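PDB 6EU9: retinoic acid receptor from Platynereis dumerilii, which binds all-trans retinoic acid through its ligand-binding domain and probably acts as a low-affinity, ligand-responsive nuclear receptor in the control of neuronal differentiation. Local coordinates for residues L74-N77 against D78-L82; K169-Q172 against K173-I177. All coordinates share one frame; numbering follows the deposited sequence.

Contact 1 (L74-N77 against D78-L82); sequences LSTN and DQITL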
ATOM      1  N   LEU A  74      -6.738  -3.154   5.360  1.00 36.25           N
ATOM      2  CA  LEU A  74      -6.329  -1.816   5.833  1.00 31.58           C
ATOM      3  C   LEU A  74      -6.080  -0.970   4.634  1.00 29.81           C
ATOM      4  O   LEU A  74      -6.021  -1.512   3.522  1.00 24.88           O
ATOM      5  CB  LEU A  74      -5.042  -1.913   6.644  1.00 30.61           C
ATOM      6  CG  LEU A  74      -4.883  -3.117   7.536  1.00 29.68           C
ATOM      7  CD1 LEU A  74      -3.517  -3.674   7.186  1.00 30.84           C
ATOM      8  CD2 LEU A  74      -5.117  -2.752   8.968  1.00 27.68           C
ATOM      9  N   SER A  75      -5.805   0.326   4.843  1.00 33.39           N
ATOM     10  CA  SER A  75      -5.529   1.274   3.774  1.00 35.98           C
ATOM     11  C   SER A  75      -4.447   0.724   2.880  1.00 40.59           C
ATOM     12  O   SER A  75      -3.557  -0.041   3.315  1.00 40.22           O
ATOM     13  CB  SER A  75      -4.987   2.598   4.293  1.00 32.20           C
ATOM     14  OG  SER A  75      -5.253   2.769   5.620  1.00 33.62           O
ATOM     15  N   THR A  76      -4.500   1.097   1.584  1.00 40.95           N
ATOM     16  CA  THR A  76      -3.402   0.846   0.667  1.00 39.13           C
ATOM     17  C   THR A  76      -2.104   1.454   1.235  1.00 38.28           C
ATOM     18  O   THR A  76      -1.059   0.837   1.104  1.00 37.94           O
ATOM     19  CB  THR A  76      -3.772   1.358  -0.701  1.00 40.35           C
ATOM     20  OG1 THR A  76      -4.675   0.384  -1.245  1.00 43.56           O
ATOM     21  CG2 THR A  76      -2.599   1.482  -1.642  1.00 42.03           C
ATOM     22  N   ASN A  77      -2.224   2.616   1.877  1.00 36.30           N
ATOM     23  CA  ASN A  77      -1.094   3.327   2.393  1.00 38.68           C
ATOM     24  C   ASN A  77      -0.391   2.547   3.513  1.00 40.68           C
ATOM     25  O   ASN A  77       0.853   2.374   3.504  1.00 35.61           O
ATOM     26  CB  ASN A  77      -1.498   4.685   2.925  1.00 37.40           C
ATOM     27  CG  ASN A  77      -0.925   5.792   2.124  1.00 41.85           C
ATOM     28  OD1 ASN A  77       0.162   5.660   1.584  1.00 52.12           O
ATOM     29  ND2 ASN A  77      -1.616   6.893   2.043  1.00 52.03           N
ATOM     30  N   ASP A  78      -1.206   2.128   4.461  1.00 39.04           N
ATOM     31  CA  ASP A  78      -0.748   1.419   5.615  1.00 36.35           C
ATOM     32  C   ASP A  78      -0.169   0.080   5.227  1.00 39.54           C
ATOM     33  O   ASP A  78       0.869  -0.345   5.782  1.00 40.80           O
ATOM     34  CB  ASP A  78      -1.933   1.230   6.580  1.00 32.63           C
ATOM     35  CG  ASP A  78      -2.233   2.473   7.395  1.00 32.05           C
ATOM     36  OD1 ASP A  78      -1.661   3.556   7.053  1.00 30.34           O
ATOM     37  OD2 ASP A  78      -2.970   2.324   8.383  1.00 31.77           O
ATOM     38  N   GLN A  79      -0.796  -0.571   4.219  1.00 36.94           N
ATOM     39  CA  GLN A  79      -0.176  -1.765   3.642  1.00 37.88           C
ATOM     40  C   GLN A  79       1.244  -1.508   3.172  1.00 38.13           C
ATOM     41  O   GLN A  79       2.133  -2.299   3.525  1.00 32.41           O
ATOM     42  CB  GLN A  79      -1.050  -2.318   2.535  1.00 36.31           C
ATOM     43  CG  GLN A  79      -2.403  -2.766   3.035  1.00 34.01           C
ATOM     44  CD  GLN A  79      -3.336  -3.071   1.852  1.00 36.92           C
ATOM     45  OE1 GLN A  79      -2.934  -3.837   1.009  1.00 35.84           O
ATOM     46  NE2 GLN A  79      -4.590  -2.455   1.763  1.00 36.10           N
ATOM     47  N   ILE A  80       1.410  -0.350   2.449  1.00 36.45           N
ATOM     48  CA  ILE A  80       2.698   0.033   1.906  1.00 38.59           C
ATOM     49  C   ILE A  80       3.693   0.343   3.015  1.00 40.22           C
ATOM     50  O   ILE A  80       4.805  -0.140   2.994  1.00 41.06           O
ATOM     51  CB  ILE A  80       2.582   1.196   0.895  1.00 36.83           C
ATOM     52  CG1 ILE A  80       1.899   0.667  -0.370  1.00 38.84           C
ATOM     53  CG2 ILE A  80       3.922   1.757   0.422  1.00 33.69           C
ATOM     54  CD1 ILE A  80       1.548   1.730  -1.383  1.00 36.39           C
ATOM     55  N   THR A  81       3.271   1.167   3.958  1.00 37.90           N
ATOM     56  CA  THR A  81       4.049   1.543   5.130  1.00 38.04           C
ATOM     57  C   THR A  81       4.523   0.336   5.895  1.00 39.59           C
ATOM     58  O   THR A  81       5.707   0.271   6.139  1.00 44.42           O
ATOM     59  CB  THR A  81       3.200   2.431   6.047  1.00 37.20           C
ATOM     60  OG1 THR A  81       2.596   3.448   5.242  1.00 44.22           O
ATOM     61  CG2 THR A  81       3.984   3.065   7.125  1.00 34.93           C
ATOM     62  N   LEU A  82       3.624  -0.618   6.164  1.00 39.85           N
ATOM     63  CA  LEU A  82       3.960  -1.808   6.971  1.00 39.33           C
ATOM     64  C   LEU A  82       4.848  -2.729   6.230  1.00 40.49           C
ATOM     65  O   LEU A  82       5.715  -3.308   6.809  1.00 43.46           O
ATOM     66  CB  LEU A  82       2.724  -2.575   7.438  1.00 39.21           C
ATOM     67  CG  LEU A  82       1.746  -1.893   8.396  1.00 39.55           C
ATOM     68  CD1 LEU A  82       0.585  -2.813   8.586  1.00 41.81           C
ATOM     69  CD2 LEU A  82       2.401  -1.634   9.741  1.00 38.71           C
TER
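Q79 keeps CG beside its own backbone N and opposite the carbonyl carbon (chi1 -63°), and with CD anti to CA (chi2 170°) its amide swings back past the start of its helix to the main chain of L74 and S75. This is the first turn of helix 76-97, with S75 at the N-cap position, and its Asp-Gln pair matches the signature of the nuclear receptor ligand-binding domain. NE2 of Q79 donates to L74 O, modelled at 2.5 Å, a length that should not be read as strength at this resolution, and more weakly to S75 O at 3.1 Å. S75 O also accepts the backbone N of Q79 at 3.0 Å, the opening bond of the helix ladder. A leucine in place of Q79 has no amide to give L74 O, and the residues ahead of the helix would probably be less firmly tied to its first turn.

The polar side chains nearby find their partners outside this turn. D78 OD1 and OD2 accept hydrogen bonds from the backbone N of E165 and of H166, respectively, while the E165 carboxylate is hydrogen-bonded to S75 OG and N77 ND2. T76 OG1 instead meets D63 of the second subunit, and its CG2 lies alongside I80, 4.2 Å from CD1. On the apolar side L74 CD1 faces L82 CD1 at 4.4 Å. Two donors from one residue grip N77 O: T81 N arrives in the carbonyl plane at 2.7 Å, and T81 OG1, also at 2.7 Å, comes from above that plane.

Contact 2 (K169-Q172 against K173-I177); sequences KVEQ and KQEPI
K173 lays the base of its side chain over the carbonyl group of K169: CG sits beside the backbone N (chi1 -71°), which leaves CG 3.6 Å from K169 O, while the far end of the chain leads away from this turn. The same oxygen takes the backbone N of K173 at 2.7 Å, with the donor close to the line of the carbonyl bond, so a regular helical bond and an aliphatic flank share one acceptor.

E171 and E175, one turn apart, bring one carboxylate oxygen each, OE2, near the other as the side chains cross. The E171 chain leaves CA in an unstaggered conformation (chi1 -135°) and bends again beyond CB, whereas E175 is extended; its CG passes 3.1 Å from E171 O. The two OE2 atoms of E171 and E175 end 3.8 Å apart with the carboxylate planes 84° from each other, a like-charge approach that at most would slightly raise the pKa of one of them. Both side chains also touch a crystal neighbour, which may influence their pose.

Q174 is tied to helix 145-156, its NE2 donating to I154 O, and its CB lies 3.3 Å from E171 O. P176 brings no N-H to Q172 O; its ring carbon CD occupies that place at 3.1 Å, and Q172 O receives instead a weak bond from E175 N. With V170 and I177 buried and K169, E171, Q172 and E175 exposed, the arrangement is that of an amphipathic surface helix of the nuclear receptor ligand-binding fold, carrying a proline kink.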
ATOM      1  N   LYS A 169      -6.034   0.533  14.451  1.00 38.57           N
ATOM      2  CA  LYS A 169      -6.614  -0.616  13.788  1.00 38.91           C
ATOM      3  C   LYS A 169      -5.581  -1.664  13.576  1.00 37.32           C
ATOM      4  O   LYS A 169      -5.831  -2.876  13.852  1.00 35.78           O
ATOM      5  CB  LYS A 169      -7.337  -0.305  12.480  1.00 42.65           C
ATOM      6  CG  LYS A 169      -8.243   0.921  12.477  1.00 48.48           C
ATOM      7  CD  LYS A 169      -8.961   1.004  11.137  1.00 52.51           C
ATOM      8  CE  LYS A 169      -9.718   2.325  11.023  1.00 57.83           C
ATOM      9  NZ  LYS A 169     -10.424   2.515   9.707  1.00 54.14           N
ATOM     10  N   VAL A 170      -4.403  -1.275  13.051  1.00 35.68           N
ATOM     11  CA  VAL A 170      -3.297  -2.220  12.831  1.00 30.87           C
ATOM     12  C   VAL A 170      -3.060  -3.002  14.113  1.00 31.20           C
ATOM     13  O   VAL A 170      -2.901  -4.194  14.066  1.00 32.72           O
ATOM     14  CB  VAL A 170      -2.003  -1.483  12.409  1.00 28.73           C
ATOM     15  CG1 VAL A 170      -0.829  -2.412  12.296  1.00 27.55           C
ATOM     16  CG2 VAL A 170      -2.128  -0.898  11.031  1.00 25.61           C
ATOM     17  N   GLU A 171      -3.105  -2.315  15.237  1.00 31.17           N
ATOM     18  CA  GLU A 171      -2.944  -2.954  16.528  1.00 37.82           C
ATOM     19  C   GLU A 171      -4.030  -3.949  16.878  1.00 40.94           C
ATOM     20  O   GLU A 171      -3.742  -4.989  17.456  1.00 42.18           O
ATOM     21  CB  GLU A 171      -2.820  -1.909  17.639  1.00 41.31           C
ATOM     22  CG  GLU A 171      -1.728  -2.217  18.611  1.00 47.41           C
ATOM     23  CD  GLU A 171      -2.190  -1.979  20.013  1.00 52.56           C
ATOM     24  OE1 GLU A 171      -2.507  -0.796  20.284  1.00 53.77           O
ATOM     25  OE2 GLU A 171      -2.321  -3.016  20.724  1.00 56.89           O
ATOM     26  N   GLN A 172      -5.260  -3.594  16.517  1.00 44.30           N
ATOM     27  CA  GLN A 172      -6.449  -4.425  16.827  1.00 39.24           C
ATOM     28  C   GLN A 172      -6.404  -5.617  15.949  1.00 34.83           C
ATOM     29  O   GLN A 172      -6.660  -6.741  16.402  1.00 34.49           O
ATOM     30  CB  GLN A 172      -7.718  -3.616  16.555  1.00 42.72           C
ATOM     31  CG  GLN A 172      -7.883  -2.519  17.604  1.00 46.41           C
ATOM     32  CD  GLN A 172      -9.125  -1.668  17.449  1.00 54.67           C
ATOM     33  OE1 GLN A 172     -10.054  -1.968  16.649  1.00 54.04           O
ATOM     34  NE2 GLN A 172      -9.183  -0.606  18.253  1.00 53.24           N
ATOM     35  N   LYS A 173      -6.093  -5.407  14.686  1.00 32.52           N
ATOM     36  CA  LYS A 173      -5.862  -6.531  13.782  1.00 35.12           C
ATOM     37  C   LYS A 173      -4.755  -7.480  14.179  1.00 32.62           C
ATOM     38  O   LYS A 173      -4.817  -8.635  13.924  1.00 37.83           O
ATOM     39  CB  LYS A 173      -5.803  -6.062  12.357  1.00 38.47           C
ATOM     40  CG  LYS A 173      -7.190  -5.647  11.925  1.00 38.73           C
ATOM     41  CD  LYS A 173      -7.233  -4.947  10.569  1.00 42.19           C
ATOM     42  CE  LYS A 173      -8.673  -4.693  10.072  1.00 43.46           C
ATOM     43  NZ  LYS A 173      -9.734  -4.987  11.091  1.00 48.10           N
ATOM     44  N   GLN A 174      -3.772  -7.012  14.882  1.00 34.14           N
ATOM     45  CA  GLN A 174      -2.640  -7.822  15.390  1.00 31.99           C
ATOM     46  C   GLN A 174      -3.082  -8.743  16.503  1.00 32.84           C
ATOM     47  O   GLN A 174      -2.702  -9.912  16.512  1.00 35.59           O
ATOM     48  CB  GLN A 174      -1.553  -6.904  15.901  1.00 30.06           C
ATOM     49  CG  GLN A 174      -0.204  -7.281  15.424  1.00 32.73           C
ATOM     50  CD  GLN A 174       0.947  -6.826  16.375  1.00 37.16           C
ATOM     51  OE1 GLN A 174       0.720  -6.236  17.448  1.00 37.31           O
ATOM     52  NE2 GLN A 174       2.184  -7.133  15.979  1.00 36.69           N
ATOM     53  N   GLU A 175      -3.886  -8.245  17.408  1.00 33.16           N
ATOM     54  CA  GLU A 175      -4.159  -8.981  18.703  1.00 35.98           C
ATOM     55  C   GLU A 175      -4.676 -10.433  18.583  1.00 33.43           C
ATOM     56  O   GLU A 175      -4.230 -11.284  19.318  1.00 32.52           O
ATOM     57  CB  GLU A 175      -5.094  -8.187  19.628  1.00 38.53           C
ATOM     58  CG  GLU A 175      -4.624  -6.778  19.828  1.00 45.97           C
ATOM     59  CD  GLU A 175      -5.419  -6.090  20.906  1.00 51.36           C
ATOM     60  OE1 GLU A 175      -6.653  -6.036  20.680  1.00 54.47           O
ATOM     61  OE2 GLU A 175      -4.835  -5.657  21.946  1.00 53.43           O
ATOM     62  N   PRO A 176      -5.647 -10.712  17.683  1.00 32.83           N
ATOM     63  CA  PRO A 176      -6.034 -12.127  17.574  1.00 30.92           C
ATOM     64  C   PRO A 176      -4.882 -13.035  17.139  1.00 28.45           C
ATOM     65  O   PRO A 176      -4.837 -14.145  17.603  1.00 29.62           O
ATOM     66  CB  PRO A 176      -7.171 -12.125  16.483  1.00 25.53           C
ATOM     67  CG  PRO A 176      -6.993 -10.810  15.781  1.00 26.05           C
ATOM     68  CD  PRO A 176      -6.514  -9.855  16.812  1.00 28.92           C
ATOM     69  N   ILE A 177      -3.999 -12.580  16.265  1.00 27.33           N
ATOM     70  CA  ILE A 177      -2.860 -13.398  15.798  1.00 30.49           C
ATOM     71  C   ILE A 177      -1.889 -13.694  16.929  1.00 30.35           C
ATOM     72  O   ILE A 177      -1.331 -14.764  17.018  1.00 32.35           O
ATOM     73  CB  ILE A 177      -2.074 -12.734  14.659  1.00 29.46           C
ATOM     74  CG1 ILE A 177      -3.063 -12.118  13.651  1.00 27.60           C
ATOM     75  CG2 ILE A 177      -1.091 -13.733  14.040  1.00 27.23           C
ATOM     76  CD1 ILE A 177      -2.496 -10.981  12.787  1.00 26.98           C
TER

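In the fold
Contact 1, at the start of helix 76-97, and contact 2, within helix 167-188, pack against each other in the ligand-binding domain, their centres about 14 Å apart. L74 and L82 meet K173 and V170 across the interface: L74 CD2 packs on K173 CD at 3.4 Å, and L82 CD1 meets V170 CG1 at 4.0 Å. E165 and H166, just ahead of helix 167-188, cover the polar flank of the first turn of helix 76-97. The centres of contacts 1 and 2 lie about 18 and 19 Å from the centre of the chain. Their surroundings differ: contact 1 is buried, partly by the second subunit, whereas contact 2 lies at the surface and touches no other protein chain of the assembly.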